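Local atomic coordinates of uroporphyrinogen-III C-methyltransferase (Pseudomonas denitrificans, PDB entry 1S4D), a protein that catalyses the two successive S-adenosyl-L-methionine-dependent methylations, at C-2 and C-7, that convert uroporphyrinogen III to precorrin-2 on the routes to cobalamin and siroheme. Residues H150-L155 with V179-M184; E205-V210 with V243-V248; G172-S177 with G199-D204; L136-I141 with D256-L261. All coordinates share one frame; numbering follows the deposited sequence.

Contact 1 of 4, residues H150-L155 with V179-M184; sequences HAVTFL and VIVMYM. With SAH (S-adenosyl-L-homocysteine), chain Q.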
# COMPACT_ATOMS: atom_id res chain seq x y z
N HIS B 150 -8.16 7.35 -12.95
CA HIS B 150 -6.78 7.76 -13.05
C HIS B 150 -6.34 8.26 -11.67
O HIS B 150 -5.19 8.67 -11.47
CB HIS B 150 -6.64 8.82 -14.14
CG HIS B 150 -6.50 8.24 -15.52
ND1 HIS B 150 -7.54 7.61 -16.17
CD2 HIS B 150 -5.44 8.17 -16.36
CE1 HIS B 150 -7.13 7.18 -17.36
NE2 HIS B 150 -5.86 7.51 -17.49
N ALA B 151 -7.28 8.20 -10.72
CA ALA B 151 -7.07 8.62 -9.35
C ALA B 151 -7.82 7.70 -8.37
O ALA B 151 -8.89 7.18 -8.70
CB ALA B 151 -7.51 10.06 -9.20
N VAL B 152 -7.24 7.45 -7.19
CA VAL B 152 -7.92 6.77 -6.08
C VAL B 152 -7.75 7.60 -4.82
O VAL B 152 -6.64 8.07 -4.53
CB VAL B 152 -7.28 5.44 -5.68
CG1 VAL B 152 -8.32 4.44 -5.26
CG2 VAL B 152 -6.38 4.90 -6.73
N THR B 153 -8.84 7.72 -4.05
CA THR B 153 -8.82 8.33 -2.72
C THR B 153 -8.98 7.33 -1.58
O THR B 153 -9.95 6.57 -1.57
CB THR B 153 -9.93 9.35 -2.63
OG1 THR B 153 -9.63 10.44 -3.51
CG2 THR B 153 -9.94 10.02 -1.29
N PHE B 154 -8.07 7.35 -0.61
CA PHE B 154 -8.20 6.52 0.58
C PHE B 154 -8.71 7.42 1.70
O PHE B 154 -8.29 8.57 1.76
CB PHE B 154 -6.86 5.93 0.97
CG PHE B 154 -6.40 4.79 0.10
CD1 PHE B 154 -5.56 3.83 0.60
CD2 PHE B 154 -6.78 4.69 -1.23
CE1 PHE B 154 -5.12 2.78 -0.22
CE2 PHE B 154 -6.35 3.65 -2.05
CZ PHE B 154 -5.55 2.70 -1.57
N LEU B 155 -9.61 6.94 2.57
CA LEU B 155 -10.02 7.76 3.72
C LEU B 155 -10.31 7.00 5.04
O LEU B 155 -10.42 5.77 5.01
CB LEU B 155 -11.10 8.80 3.36
CG LEU B 155 -12.65 8.71 3.36
CD1 LEU B 155 -13.14 8.85 1.93
CD2 LEU B 155 -13.34 7.53 4.07
N VAL B 179 -12.90 6.09 -7.98
CA VAL B 179 -12.87 5.12 -6.87
C VAL B 179 -12.54 5.71 -5.49
O VAL B 179 -11.64 6.54 -5.37
CB VAL B 179 -11.91 3.95 -7.19
CG1 VAL B 179 -11.81 2.97 -6.00
CG2 VAL B 179 -12.41 3.24 -8.46
N ILE B 180 -13.31 5.33 -4.45
CA ILE B 180 -13.02 5.74 -3.07
C ILE B 180 -12.81 4.48 -2.26
O ILE B 180 -13.59 3.53 -2.39
CB ILE B 180 -14.19 6.52 -2.40
CG1 ILE B 180 -14.85 7.55 -3.35
CG2 ILE B 180 -13.75 7.15 -1.10
CD1 ILE B 180 -14.05 8.70 -3.62
N VAL B 181 -11.78 4.48 -1.42
CA VAL B 181 -11.46 3.33 -0.60
C VAL B 181 -11.47 3.77 0.86
O VAL B 181 -10.71 4.66 1.26
CB VAL B 181 -10.09 2.72 -0.97
CG1 VAL B 181 -9.65 1.65 0.08
CG2 VAL B 181 -10.07 2.20 -2.44
N MET B 182 -12.32 3.14 1.65
CA MET B 182 -12.58 3.68 2.97
C MET B 182 -12.21 2.70 4.07
O MET B 182 -12.63 1.54 4.03
CB MET B 182 -14.05 4.09 3.07
CG MET B 182 -14.55 4.81 1.84
SD MET B 182 -16.00 5.76 2.21
CE MET B 182 -17.29 4.48 2.17
N TYR B 183 -11.40 3.20 5.01
CA TYR B 183 -10.93 2.53 6.21
C TYR B 183 -11.83 2.96 7.37
O TYR B 183 -12.33 4.08 7.37
CB TYR B 183 -9.50 2.97 6.52
CG TYR B 183 -8.43 2.42 5.59
CD1 TYR B 183 -8.21 2.97 4.31
CD2 TYR B 183 -7.62 1.37 6.00
CE1 TYR B 183 -7.22 2.46 3.46
CE2 TYR B 183 -6.65 0.86 5.18
CZ TYR B 183 -6.46 1.39 3.91
OH TYR B 183 -5.49 0.83 3.12
N MET B 184 -12.05 2.07 8.34
CA MET B 184 -12.84 2.40 9.54
C MET B 184 -14.12 3.18 9.26
O MET B 184 -14.38 4.19 9.89
CB MET B 184 -11.99 3.17 10.56
CG MET B 184 -10.63 2.53 10.81
SD MET B 184 -9.63 3.53 11.87
CE MET B 184 -8.53 4.25 10.67
N SAH Q . -2.45 0.45 8.79
CA SAH Q . -3.58 -0.41 8.45
CB SAH Q . -4.88 0.26 8.86
CG SAH Q . -5.24 0.06 10.32
SD SAH Q . -6.58 1.11 10.94
C SAH Q . -3.55 -0.80 6.97
O SAH Q . -2.68 -0.39 6.20
OXT SAH Q . -4.37 -1.56 6.46
C5' SAH Q . -7.72 -0.31 10.93
C4' SAH Q . -8.65 -0.46 9.71
O4' SAH Q . -7.99 -1.08 8.63
C3' SAH Q . -9.87 -1.34 9.90
O3' SAH Q . -10.92 -0.77 10.64
C2' SAH Q . -10.26 -1.71 8.48
O2' SAH Q . -10.96 -0.69 7.79
C1' SAH Q . -8.89 -1.85 7.85
N9 SAH Q . -8.40 -3.25 7.79
C8 SAH Q . -7.28 -3.69 8.40
N7 SAH Q . -7.12 -4.99 8.13
C5 SAH Q . -8.13 -5.41 7.36
C6 SAH Q . -8.43 -6.65 6.79
N6 SAH Q . -7.64 -7.69 6.99
N1 SAH Q . -9.56 -6.78 6.02
C2 SAH Q . -10.37 -5.68 5.80
N3 SAH Q . -10.06 -4.45 6.36
C4 SAH Q . -8.95 -4.31 7.13
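Strands 151-155 and 179-183 run parallel, with T153 beside I180, F154 beside V181 and L155 beside M182; their axes approach to 4.7 Å and are inclined by 16°. V181 is held through both backbone polar atoms: its N gives a hydrogen bond to T153 O (2.8 Å), and its O accepts one from L155 N (2.9 Å). Y183 N continues the ladder to L155 O (2.8 Å). On the sheet face that bears V152, F154 and V181, V181 lies over the F154 ring, its CB 4.3 Å from the ring centroid in a CH-pi contact. F154 CD1 also meets Y183 CE1 at 3.6 Å, the two ring planes being 39° apart. On the other face, L155 places CG between its backbone N and carbonyl carbon (chi1 90°), which sends CD1 against I180 CG2 (3.5 Å) and CD2 alongside CB, CG and SD of M182. Y183 OH is hydrogen-bonded to T130 and G132, and T153 OG1 to S177 and to T153 of the second subunit. With helix 170-176 between them, the strands form a beta-alpha-beta crossover; it ends at the S-adenosyl-L-homocysteine site, where M184 N donates to the ligand O2' (3.0 Å).

Contact 2 of 4, residues E205-V210 with V243-V248; sequences EPVAFV and VVVGEV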
# COMPACT_ATOMS: atom_id res chain seq x y z
N GLU B 205 -24.50 3.66 -7.44
CA GLU B 205 -23.12 3.31 -7.76
C GLU B 205 -22.69 2.08 -6.94
O GLU B 205 -22.98 2.03 -5.73
CB GLU B 205 -22.20 4.48 -7.52
CG GLU B 205 -20.73 4.15 -7.56
CD GLU B 205 -19.89 5.39 -7.62
OE1 GLU B 205 -18.86 5.36 -8.34
OE2 GLU B 205 -20.24 6.39 -6.96
N PRO B 206 -22.03 1.11 -7.59
CA PRO B 206 -21.61 -0.13 -6.92
C PRO B 206 -20.63 0.14 -5.79
O PRO B 206 -19.80 1.04 -5.86
CB PRO B 206 -20.91 -0.93 -8.03
CG PRO B 206 -21.33 -0.29 -9.32
CD PRO B 206 -21.63 1.12 -9.01
N VAL B 207 -20.74 -0.69 -4.76
CA VAL B 207 -19.99 -0.60 -3.52
C VAL B 207 -19.69 -2.06 -3.11
O VAL B 207 -20.52 -2.95 -3.30
CB VAL B 207 -20.87 0.11 -2.44
CG1 VAL B 207 -20.39 -0.14 -1.03
CG2 VAL B 207 -20.97 1.59 -2.72
N ALA B 208 -18.50 -2.31 -2.57
CA ALA B 208 -18.21 -3.62 -1.98
C ALA B 208 -17.66 -3.43 -0.58
O ALA B 208 -16.98 -2.44 -0.32
CB ALA B 208 -17.23 -4.42 -2.83
N PHE B 209 -17.98 -4.36 0.31
CA PHE B 209 -17.43 -4.41 1.65
C PHE B 209 -16.57 -5.64 1.64
O PHE B 209 -17.01 -6.71 1.18
CB PHE B 209 -18.54 -4.61 2.70
CG PHE B 209 -19.35 -3.37 2.98
CD1 PHE B 209 -19.14 -2.65 4.14
CD2 PHE B 209 -20.33 -2.95 2.08
CE1 PHE B 209 -19.87 -1.49 4.40
CE2 PHE B 209 -21.08 -1.79 2.32
CZ PHE B 209 -20.85 -1.06 3.48
N VAL B 210 -15.33 -5.51 2.11
CA VAL B 210 -14.45 -6.66 2.23
C VAL B 210 -14.01 -6.78 3.69
O VAL B 210 -13.23 -5.96 4.19
CB VAL B 210 -13.24 -6.59 1.25
CG1 VAL B 210 -12.47 -7.90 1.24
CG2 VAL B 210 -13.69 -6.24 -0.19
N VAL B 243 -14.27 -0.59 2.70
CA VAL B 243 -15.38 -0.27 1.82
C VAL B 243 -14.90 0.49 0.58
O VAL B 243 -14.33 1.59 0.70
CB VAL B 243 -16.40 0.62 2.50
CG1 VAL B 243 -17.67 0.67 1.65
CG2 VAL B 243 -16.69 0.12 3.92
N VAL B 244 -15.13 -0.11 -0.58
CA VAL B 244 -14.68 0.44 -1.87
C VAL B 244 -15.88 0.87 -2.68
O VAL B 244 -16.85 0.12 -2.83
CB VAL B 244 -13.80 -0.59 -2.68
CG1 VAL B 244 -14.55 -1.91 -2.92
CG2 VAL B 244 -13.30 -0.00 -4.01
N VAL B 245 -15.80 2.07 -3.22
CA VAL B 245 -16.88 2.65 -4.01
C VAL B 245 -16.38 2.82 -5.45
O VAL B 245 -15.24 3.29 -5.70
CB VAL B 245 -17.29 4.00 -3.41
CG1 VAL B 245 -18.42 4.63 -4.19
CG2 VAL B 245 -17.69 3.83 -1.93
N GLY B 246 -17.22 2.40 -6.41
CA GLY B 246 -16.95 2.64 -7.81
C GLY B 246 -16.81 1.45 -8.74
O GLY B 246 -16.87 0.29 -8.34
N GLU B 247 -16.58 1.75 -10.01
CA GLU B 247 -16.79 0.76 -11.06
C GLU B 247 -15.87 -0.43 -10.96
O GLU B 247 -16.23 -1.52 -11.42
CB GLU B 247 -16.74 1.42 -12.45
CG GLU B 247 -17.91 2.37 -12.73
CD GLU B 247 -19.27 1.70 -12.66
OE1 GLU B 247 -20.19 2.31 -12.06
OE2 GLU B 247 -19.44 0.57 -13.21
N VAL B 248 -14.70 -0.25 -10.36
CA VAL B 248 -13.79 -1.37 -10.11
C VAL B 248 -14.46 -2.52 -9.35
O VAL B 248 -14.04 -3.67 -9.49
CB VAL B 248 -12.50 -0.98 -9.34
CG1 VAL B 248 -11.53 -0.21 -10.24
CG2 VAL B 248 -12.81 -0.22 -8.04
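V243 lays one methyl over the F209 ring, CG1 being 4.1 Å from the ring centroid and only 12° off its normal, a CH-pi contact. Its second branch, CG2, reaches F209 CE1 at 3.6 Å, so both methyls pack against the phenylalanine. V207 continues this face with CG1 against V243 and CG2 alongside V245. The opposite face pairs A208 with V244, whose chi1 of 57° turns CG1 to within 3.7 Å of A208 CB. Between these two residues the antiparallel strands form a hydrogen-bonded pair, A208 N to V244 O (2.9 Å) and V244 N to A208 O (3.0 Å); G246 N to P206 O adds a third bond. E205 extends from a CG anti to the backbone N (chi1 169°), setting OE1 3.4 Å from G246 CA and OE2 beside V245 CG1, while a salt bridge joins OE1 to R201. An alanine at E205 would remove that carboxylate and would probably leave R201 without its charged mate and V245 CG1 less covered. E247 bends back toward P206 CD and pairs with R250. Strand 243-245 lies between 179-183 and 206-210, while 219-224 flanks 206-210 and helix 225-235 packs on V207 and F209.

Contact 3 of 4, residues G172-S177 with G199-D204; sequences GIASGS and GGRSPD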
# COMPACT_ATOMS: atom_id res chain seq x y z
N GLY B 172 -15.76 17.42 -2.37
CA GLY B 172 -14.46 17.26 -3.00
C GLY B 172 -14.07 15.80 -3.15
O GLY B 172 -13.58 15.36 -4.20
N ILE B 173 -14.30 15.03 -2.09
CA ILE B 173 -14.00 13.61 -2.10
C ILE B 173 -14.85 12.89 -3.12
O ILE B 173 -14.34 12.02 -3.83
CB ILE B 173 -14.10 13.02 -0.66
CG1 ILE B 173 -12.68 12.89 -0.10
CG2 ILE B 173 -14.76 11.66 -0.65
CD1 ILE B 173 -12.52 13.38 1.22
N ALA B 174 -16.13 13.28 -3.23
CA ALA B 174 -17.03 12.75 -4.27
C ALA B 174 -16.57 13.01 -5.73
O ALA B 174 -16.65 12.08 -6.55
CB ALA B 174 -18.43 13.25 -4.06
N SER B 175 -16.12 14.24 -6.04
CA SER B 175 -15.65 14.58 -7.40
C SER B 175 -14.21 14.20 -7.71
O SER B 175 -13.86 14.03 -8.87
CB SER B 175 -15.76 16.08 -7.68
OG SER B 175 -16.71 16.70 -6.85
N GLY B 176 -13.38 14.13 -6.68
CA GLY B 176 -11.96 13.89 -6.85
C GLY B 176 -11.55 12.61 -7.57
O GLY B 176 -10.72 12.67 -8.46
N SER B 177 -12.09 11.46 -7.17
CA SER B 177 -11.75 10.19 -7.83
C SER B 177 -13.00 9.35 -8.09
O SER B 177 -13.93 9.37 -7.29
CB SER B 177 -10.83 9.34 -6.99
OG SER B 177 -9.95 10.11 -6.23
N GLY B 199 -23.05 14.55 -2.32
CA GLY B 199 -21.94 15.02 -3.12
C GLY B 199 -22.01 14.69 -4.60
O GLY B 199 -21.08 14.98 -5.32
N GLY B 200 -23.08 14.06 -5.05
CA GLY B 200 -23.24 13.87 -6.49
C GLY B 200 -23.03 12.46 -7.00
O GLY B 200 -23.27 12.15 -8.18
N ARG B 201 -22.57 11.61 -6.10
CA ARG B 201 -22.44 10.20 -6.36
C ARG B 201 -23.82 9.58 -6.62
O ARG B 201 -24.83 10.02 -6.04
CB ARG B 201 -21.82 9.59 -5.12
CG ARG B 201 -20.32 9.71 -5.10
CD ARG B 201 -19.70 9.08 -6.33
NE ARG B 201 -18.35 9.55 -6.48
CZ ARG B 201 -17.33 8.77 -6.75
NH1 ARG B 201 -16.13 9.32 -6.85
NH2 ARG B 201 -17.50 7.47 -6.95
N SER B 202 -23.90 8.57 -7.48
CA SER B 202 -25.20 7.99 -7.79
C SER B 202 -25.67 7.02 -6.69
O SER B 202 -24.89 6.19 -6.24
CB SER B 202 -25.15 7.26 -9.14
OG SER B 202 -26.22 6.32 -9.24
N PRO B 203 -26.95 7.09 -6.28
CA PRO B 203 -27.49 6.18 -5.26
C PRO B 203 -27.25 4.70 -5.63
O PRO B 203 -27.11 3.85 -4.75
CB PRO B 203 -28.99 6.51 -5.22
CG PRO B 203 -29.09 7.90 -5.74
CD PRO B 203 -27.97 8.05 -6.76
N ASP B 204 -27.14 4.43 -6.92
CA ASP B 204 -26.88 3.09 -7.41
C ASP B 204 -25.43 2.75 -7.68
O ASP B 204 -25.15 1.67 -8.13
CB ASP B 204 -27.64 2.87 -8.72
CG ASP B 204 -29.12 3.03 -8.54
OD1 ASP B 204 -29.85 3.15 -9.56
OD2 ASP B 204 -29.64 3.05 -7.41
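R201 turns CG away from its carbonyl carbon (chi1 -84°) and then bends at chi2 (-57°), which folds the chain back until its guanidinium meets A174. NE donates to A174 O at 3.0 Å, and the oxygen lies within 4° of the guanidinium plane, so the group approaches by its edge. NH1 is modelled as a second donor to the same oxygen (2.8 Å), but its position is doubtful because it sits too near S177 O. Farther back along the side chain, R201 CG rests on A174 CB at 4.1 Å. The alanine methyl also touches G199 O (3.4 Å). A side chain on G199 would point into that methyl, which fits the glycine found there. NH2, at the far end of the guanidinium, is in turn held by P178 O, besides E205, so several groups fix the rotation of the planar head. A174 O belongs to the last turn of helix 170-176, where the helix dipole would probably favour a positive partner. Beyond R201, S202 OG accepts from D204 N (3.1 Å) in an ST turn. Away from the S-adenosyl-L-homocysteine site, the contact joins the C-terminal turn of one helix to the loop leaving another: helix 189-198 closes in a Schellman motif, with G200 at positive phi, and the arginine just after it bonds across to helix 170-176.

Contact 4 of 4, residues L136-I141 with D256-L261; sequences LAYAGI and DWIGAL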
# COMPACT_ATOMS: atom_id res chain seq x y z
N LEU B 136 -8.04 -5.56 -1.06
CA LEU B 136 -9.00 -5.54 -2.15
C LEU B 136 -8.61 -6.46 -3.30
O LEU B 136 -9.47 -7.10 -3.92
CB LEU B 136 -9.27 -4.11 -2.61
CG LEU B 136 -9.97 -3.24 -1.55
CD1 LEU B 136 -10.05 -1.85 -2.05
CD2 LEU B 136 -11.37 -3.73 -1.25
N ALA B 137 -7.29 -6.57 -3.55
CA ALA B 137 -6.77 -7.58 -4.47
C ALA B 137 -7.26 -8.98 -4.13
O ALA B 137 -7.58 -9.77 -5.05
CB ALA B 137 -5.26 -7.55 -4.50
N TYR B 138 -7.35 -9.31 -2.84
CA TYR B 138 -7.80 -10.67 -2.49
C TYR B 138 -9.30 -10.88 -2.72
O TYR B 138 -9.78 -11.99 -2.59
CB TYR B 138 -7.43 -11.07 -1.06
CG TYR B 138 -6.04 -11.63 -0.87
CD1 TYR B 138 -4.90 -10.88 -1.25
CD2 TYR B 138 -5.86 -12.88 -0.27
CE1 TYR B 138 -3.62 -11.39 -1.06
CE2 TYR B 138 -4.59 -13.39 -0.07
CZ TYR B 138 -3.47 -12.65 -0.46
OH TYR B 138 -2.22 -13.16 -0.25
N ALA B 139 -10.02 -9.82 -3.05
CA ALA B 139 -11.46 -9.92 -3.30
C ALA B 139 -11.73 -9.77 -4.78
O ALA B 139 -12.90 -9.74 -5.17
CB ALA B 139 -12.25 -8.85 -2.51
N GLY B 140 -10.66 -9.67 -5.57
CA GLY B 140 -10.75 -9.43 -7.00
C GLY B 140 -11.07 -8.00 -7.41
O GLY B 140 -11.56 -7.77 -8.52
N ILE B 141 -10.78 -7.04 -6.55
CA ILE B 141 -11.01 -5.63 -6.88
C ILE B 141 -9.70 -4.84 -6.98
O ILE B 141 -9.10 -4.51 -5.96
CB ILE B 141 -11.94 -4.96 -5.84
CG1 ILE B 141 -13.30 -5.66 -5.81
CG2 ILE B 141 -12.05 -3.45 -6.11
CD1 ILE B 141 -14.12 -5.35 -4.59
N ASP B 256 -12.16 -12.60 -9.36
CA ASP B 256 -12.22 -13.24 -8.05
C ASP B 256 -11.43 -14.57 -8.04
O ASP B 256 -11.99 -15.66 -8.04
CB ASP B 256 -13.69 -13.42 -7.64
CG ASP B 256 -13.86 -14.15 -6.33
OD1 ASP B 256 -12.95 -14.14 -5.47
OD2 ASP B 256 -14.91 -14.76 -6.09
N TRP B 257 -10.11 -14.45 -8.00
CA TRP B 257 -9.23 -15.61 -8.06
C TRP B 257 -9.30 -16.50 -6.83
O TRP B 257 -9.13 -17.71 -6.96
CB TRP B 257 -7.79 -15.19 -8.34
CG TRP B 257 -7.21 -14.22 -7.34
CD1 TRP B 257 -7.36 -12.86 -7.33
CD2 TRP B 257 -6.41 -14.55 -6.21
NE1 TRP B 257 -6.68 -12.32 -6.27
CE2 TRP B 257 -6.08 -13.34 -5.57
CE3 TRP B 257 -5.92 -15.75 -5.68
CZ2 TRP B 257 -5.30 -13.29 -4.40
CZ3 TRP B 257 -5.13 -15.70 -4.53
CH2 TRP B 257 -4.83 -14.48 -3.90
N ILE B 258 -9.56 -15.92 -5.65
CA ILE B 258 -9.67 -16.74 -4.44
C ILE B 258 -10.88 -17.66 -4.52
O ILE B 258 -10.85 -18.78 -3.98
CB ILE B 258 -9.67 -15.87 -3.17
CG1 ILE B 258 -8.21 -15.49 -2.87
CG2 ILE B 258 -10.21 -16.67 -1.95
CD1 ILE B 258 -8.10 -14.61 -1.72
N GLY B 259 -11.89 -17.20 -5.22
CA GLY B 259 -12.91 -18.07 -5.78
C GLY B 259 -12.29 -19.15 -6.66
O GLY B 259 -12.79 -19.43 -7.74
N ALA B 260 -11.17 -19.74 -6.20
CA ALA B 260 -10.69 -21.04 -6.70
C ALA B 260 -10.95 -22.12 -5.65
O ALA B 260 -10.12 -22.98 -5.37
CB ALA B 260 -9.24 -20.99 -7.12
N LEU B 261 -12.10 -21.99 -5.04
CA LEU B 261 -12.84 -23.07 -4.39
C LEU B 261 -13.85 -23.69 -5.35
O LEU B 261 -14.44 -24.68 -5.09
CB LEU B 261 -13.56 -22.54 -3.15
CG LEU B 261 -12.67 -21.98 -2.04
CD1 LEU B 261 -13.53 -21.28 -0.99
CD2 LEU B 261 -11.86 -23.10 -1.40
O HOH W 1 -10.17 -13.30 -5.43
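A137 O is gripped by two donors that reach it from opposite faces of its carbonyl plane: W257 NE1 at 3.0 Å and, from within its own turn, G140 N at 3.1 Å. The indole N-H comes in 36° above that plane, not along a lone pair. W257 can deliver it because chi1 of 57° places CG between the backbone N and the carbonyl carbon, with the ring swung toward the helix end. The same ring presents its edge to the face of Y138 in a T-shaped pair: the centroids of the Y138 ring and the W257 six-membered ring are 5.1 Å apart, the planes meet at 64°, and CZ2 and CH2 do the touching. Y138 OH is hydrogen-bonded to D26. A water bridges the segments, donating to Y138 O (3.2 Å) and D256 OD1 (2.9 Å) and accepting from I258 N (2.7 Å). D256 OD1 also takes G259 N at 3.2 Å, an Asx motif that folds the chain after helix 252-255. A leucine in place of W257 would probably leave A137 O with one donor fewer and take the aromatic edge from the face of Y138. W257 also meets F123 of the second subunit, which brings the contact to the dimer interface. I141 N bonds to L136 O and G140 N to A137 O; with G140 at positive phi, where glycine is favoured, these close helix 131-137 in a Schellman motif, and the tryptophan shares one of its terminal carbonyls.

How the contacts relate
Contacts 1 and 2 are successive strand pairs of one mixed sheet: strands 179-183 and 241-245 are neighbours, with M182 N 2.7 Å from V243 O and I180 O 2.8 Å from V245 N. Contact 3 joins contact 1 through T153 OG1 and S177 OG (2.8 Å), and its R201 NH2 lies 4.1 Å from V245 CG1 of contact 2. Contact 4 packs on contact 2 from the A208 side, A208 CB lying 3.7 Å from I141 CD1. M184 of contact 1 binds S-adenosyl-L-homocysteine directly and V210 of contact 2 touches it, whereas the Y138 side chain of contact 4 stays about 9 Å from the ligand. Contacts 1, 3 and 4 each also touch the second subunit.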